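Local atomic coordinates of 70 kDa protein (Xanthomonas sp., PDB entry 4B2N), a protein that oxidatively cleaves rubber, poly(cis-1,4-isoprene), as a processive oxygenase carrying two covalently bound c-type hemes. Residues R99-E104 with E333-D338. Sequence-based numbering, arbitrary orientation.
Sequences RVNLEE and EDEFED. With HEC (heme c), chain C.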
loop_
_atom_site.group_PDB
_atom_site.type_symbol
_atom_site.label_atom_id
_atom_site.label_comp_id
_atom_site.label_asym_id
_atom_site.label_seq_id
_atom_site.Cartn_x
_atom_site.Cartn_y
_atom_site.Cartn_z
ATOM N N ARG A 99 16.666 -1.590 -3.674
ATOM C CA ARG A 99 16.270 -0.477 -4.502
ATOM C C ARG A 99 16.481 -0.876 -5.960
ATOM O O ARG A 99 15.632 -0.633 -6.801
ATOM C CB ARG A 99 17.116 0.759 -4.205
ATOM C CG ARG A 99 16.720 1.921 -5.139
ATOM C CD ARG A 99 17.664 3.086 -5.023
ATOM N NE ARG A 99 19.084 2.677 -5.073
ATOM C CZ ARG A 99 19.785 2.317 -6.143
ATOM N NH1 ARG A 99 19.318 2.318 -7.384
ATOM N NH2 ARG A 99 21.042 2.025 -5.985
ATOM N N VAL A 100 17.603 -1.530 -6.238
ATOM C CA VAL A 100 17.862 -2.030 -7.623
ATOM C C VAL A 100 16.750 -3.001 -8.070
ATOM O O VAL A 100 16.246 -2.920 -9.209
ATOM C CB VAL A 100 19.242 -2.732 -7.649
ATOM C CG1 VAL A 100 19.459 -3.382 -9.019
ATOM C CG2 VAL A 100 20.391 -1.710 -7.419
ATOM N N ASN A 101 16.366 -3.946 -7.179
ATOM C CA ASN A 101 15.160 -4.801 -7.445
ATOM C C ASN A 101 13.919 -4.006 -7.822
ATOM O O ASN A 101 13.257 -4.373 -8.783
ATOM C CB ASN A 101 14.840 -5.680 -6.249
ATOM C CG ASN A 101 15.892 -6.761 -6.046
ATOM O OD1 ASN A 101 16.721 -7.023 -6.937
ATOM N ND2 ASN A 101 15.870 -7.408 -4.848
ATOM N N LEU A 102 13.646 -2.907 -7.135
ATOM C CA LEU A 102 12.416 -2.134 -7.423
ATOM C C LEU A 102 12.504 -1.463 -8.820
ATOM O O LEU A 102 11.479 -1.245 -9.488
ATOM C CB LEU A 102 12.069 -1.146 -6.289
ATOM C CG LEU A 102 11.655 -1.765 -4.970
ATOM C CD1 LEU A 102 11.438 -0.736 -3.841
ATOM C CD2 LEU A 102 10.414 -2.599 -5.229
ATOM N N GLU A 103 13.741 -1.109 -9.208
ATOM C CA GLU A 103 13.951 -0.331 -10.409
ATOM C C GLU A 103 14.014 -1.261 -11.629
ATOM O O GLU A 103 13.562 -0.873 -12.734
ATOM C CB GLU A 103 15.259 0.467 -10.303
ATOM C CG GLU A 103 15.134 1.748 -9.456
ATOM C CD GLU A 103 16.449 2.477 -9.361
ATOM O OE1 GLU A 103 17.336 2.222 -10.248
ATOM O OE2 GLU A 103 16.602 3.291 -8.391
ATOM N N GLU A 104 14.597 -2.454 -11.461
ATOM C CA GLU A 104 14.868 -3.282 -12.614
ATOM C C GLU A 104 14.346 -4.690 -12.682
ATOM O O GLU A 104 14.595 -5.402 -13.699
ATOM C CB GLU A 104 16.324 -3.330 -13.061
ATOM C CG GLU A 104 17.426 -3.185 -12.087
ATOM C CD GLU A 104 18.797 -3.301 -12.779
ATOM O OE1 GLU A 104 19.270 -4.426 -13.083
ATOM O OE2 GLU A 104 19.391 -2.243 -12.958
ATOM N N GLU A 333 11.983 -14.908 -2.187
ATOM C CA GLU A 333 12.133 -14.452 -0.792
ATOM C C GLU A 333 13.407 -13.620 -0.478
ATOM O O GLU A 333 13.287 -12.583 0.172
ATOM C CB GLU A 333 11.995 -15.640 0.204
ATOM C CG GLU A 333 11.869 -15.147 1.653
ATOM C CD GLU A 333 11.458 -16.301 2.586
ATOM O OE1 GLU A 333 10.350 -16.855 2.372
ATOM O OE2 GLU A 333 12.282 -16.674 3.480
ATOM N N ASP A 334 14.604 -14.074 -0.877
ATOM C CA ASP A 334 15.838 -13.287 -0.630
ATOM C C ASP A 334 15.686 -11.870 -1.239
ATOM O O ASP A 334 16.050 -10.862 -0.597
ATOM C CB ASP A 334 17.124 -13.951 -1.216
ATOM C CG ASP A 334 17.474 -15.299 -0.595
ATOM O OD1 ASP A 334 16.848 -15.724 0.387
ATOM O OD2 ASP A 334 18.446 -15.933 -1.084
ATOM N N GLU A 335 15.170 -11.783 -2.475
ATOM C CA GLU A 335 15.007 -10.481 -3.133
ATOM C C GLU A 335 14.068 -9.568 -2.364
ATOM O O GLU A 335 14.283 -8.331 -2.214
ATOM C CB GLU A 335 14.525 -10.688 -4.561
ATOM C CG GLU A 335 15.682 -11.173 -5.411
ATOM C CD GLU A 335 15.234 -11.536 -6.834
ATOM O OE1 GLU A 335 14.367 -12.412 -7.004
ATOM O OE2 GLU A 335 15.806 -10.978 -7.792
ATOM N N PHE A 336 13.069 -10.201 -1.768
ATOM C CA PHE A 336 12.098 -9.418 -0.992
ATOM C C PHE A 336 12.542 -8.984 0.388
ATOM O O PHE A 336 12.175 -7.915 0.892
ATOM C CB PHE A 336 10.759 -10.086 -1.059
ATOM C CG PHE A 336 10.014 -9.701 -2.312
ATOM C CD1 PHE A 336 10.346 -10.286 -3.564
ATOM C CD2 PHE A 336 8.965 -8.774 -2.253
ATOM C CE1 PHE A 336 9.659 -9.885 -4.745
ATOM C CE2 PHE A 336 8.280 -8.383 -3.427
ATOM C CZ PHE A 336 8.639 -8.899 -4.655
ATOM N N GLU A 337 13.369 -9.787 1.024
ATOM C CA GLU A 337 14.043 -9.349 2.268
ATOM C C GLU A 337 14.937 -8.084 1.939
ATOM O O GLU A 337 14.990 -7.157 2.676
ATOM C CB GLU A 337 14.968 -10.511 2.761
ATOM C CG GLU A 337 14.189 -11.689 3.307
ATOM C CD GLU A 337 13.534 -11.426 4.673
ATOM O OE1 GLU A 337 13.589 -10.302 5.255
ATOM O OE2 GLU A 337 12.966 -12.399 5.226
ATOM N N ASP A 338 15.575 -8.054 0.784
ATOM C CA ASP A 338 16.370 -6.882 0.382
ATOM C C ASP A 338 15.443 -5.687 0.065
ATOM O O ASP A 338 15.699 -4.571 0.507
ATOM C CB ASP A 338 17.196 -7.217 -0.883
ATOM C CG ASP A 338 18.426 -8.120 -0.612
ATOM O OD1 ASP A 338 18.880 -8.212 0.539
ATOM O OD2 ASP A 338 18.951 -8.739 -1.607
HETATM FE FE HEC C . 1.856 -2.812 -2.076
HETATM C CHA HEC C . 0.583 -2.662 1.169
HETATM C CHB HEC C . 5.004 -3.729 -0.808
HETATM C CHC HEC C . 3.029 -3.679 -5.283
HETATM C CHD HEC C . -0.918 -1.368 -3.316
HETATM N NA HEC C . 2.614 -3.157 -0.317
HETATM C C1A HEC C . 2.002 -2.887 0.944
HETATM C C2A HEC C . 2.934 -2.939 2.061
HETATM C C3A HEC C . 4.220 -3.254 1.533
HETATM C C4A HEC C . 3.991 -3.353 0.086
HETATM C CMA HEC C . 5.526 -3.362 2.295
HETATM C CAA HEC C . 2.662 -2.707 3.569
HETATM C CBA HEC C . 2.614 -1.190 3.763
HETATM C CGA HEC C . 2.174 -0.797 5.162
HETATM O O1A HEC C . 1.173 -1.350 5.737
HETATM O O2A HEC C . 2.815 0.146 5.634
HETATM N NB HEC C . 3.576 -3.632 -2.821
HETATM C C1B HEC C . 4.753 -3.846 -2.221
HETATM C C2B HEC C . 5.816 -4.369 -3.067
HETATM C C3B HEC C . 5.240 -4.373 -4.355
HETATM C C4B HEC C . 3.900 -3.844 -4.125
HETATM C CMB HEC C . 7.138 -4.751 -2.532
HETATM C CAB HEC C . 5.803 -4.861 -5.664
HETATM C CBB HEC C . 6.099 -6.250 -5.705
HETATM N NC HEC C . 1.277 -2.594 -3.959
HETATM C C1C HEC C . 1.767 -2.986 -5.192
HETATM C C2C HEC C . 0.939 -2.523 -6.335
HETATM C C3C HEC C . -0.232 -1.872 -5.709
HETATM C C4C HEC C . 0.009 -1.947 -4.271
HETATM C CMC HEC C . 1.276 -2.807 -7.795
HETATM C CAC HEC C . -1.431 -1.259 -6.365
HETATM C CBC HEC C . -1.986 -1.928 -7.460
HETATM N ND HEC C . 0.136 -2.160 -1.204
HETATM C C1D HEC C . -0.875 -1.610 -1.875
HETATM C C2D HEC C . -1.963 -1.205 -1.045
HETATM C C3D HEC C . -1.525 -1.598 0.257
HETATM C C4D HEC C . -0.215 -2.203 0.046
HETATM C CMD HEC C . -3.253 -0.541 -1.369
HETATM C CAD HEC C . -2.364 -1.507 1.483
HETATM C CBD HEC C . -3.256 -2.793 1.274
HETATM C CGD HEC C . -4.303 -2.860 2.361
HETATM O O1D HEC C . -5.495 -2.539 2.123
HETATM O O2D HEC C . -3.878 -3.160 3.528
HETATM O O HOH W 1 18.136 -8.986 -4.025
HETATM O O HOH W 2 17.704 -9.356 -7.877
#
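Asn101, on helix 88-104, reaches across to helix 333-345 and meets the backbone of Glu335 with the nitrogen of its amide. Asn101 ND2 lies 3.2 Å from Glu335 O, a weak hydrogen bond bent to 133° at the hydrogen. The same nitrogen rests against the start of the Glu335 side chain, 3.6 Å from Glu335 CB, and comes within 4.2 Å of Asp338 CB one turn further on. With CG beside its own backbone N (chi1 -69°), the asparagine carries its amide between the helices, while the extended Glu335 chain crosses it at about a right angle and the amide and carboxylate planes stand 87° apart.

The carboxylates are reached through water. One molecule accepts from Asn101 ND2 at 2.9 Å and donates to Asp338 OD2; a second donates both to Asn101 OD1, at 2.7 Å, and to Glu335 OE2. Further out, residues of the first helix and the chain just after it hold both acids: Arg105 forms a salt bridge with Glu335, and Asp338 is paired with Arg97 and hydrogen-bonded to Ser94. On the heme side of these polar groups, Leu102 packs on Ile339 and Phe342 of the second helix, and Phe336 turns its ring edge to heme c, with Phe336 CE2 3.8 Å from the heme atom CBB. Phe107 packs edge-to-face with the Phe336 ring. Phe336 thus brings helix 333-345 to the pocket of the heme c covalently attached through Cys191 and Cys194.

Both ends of the buried Asn101 amide are engaged, its nitrogen by a carbonyl and a water and its oxygen by a second water, consistent with a defined amide orientation. The neighbouring arginines probably keep the two acids ionised and balance their charge, next to the nonpolar contacts of Leu102 and Phe336.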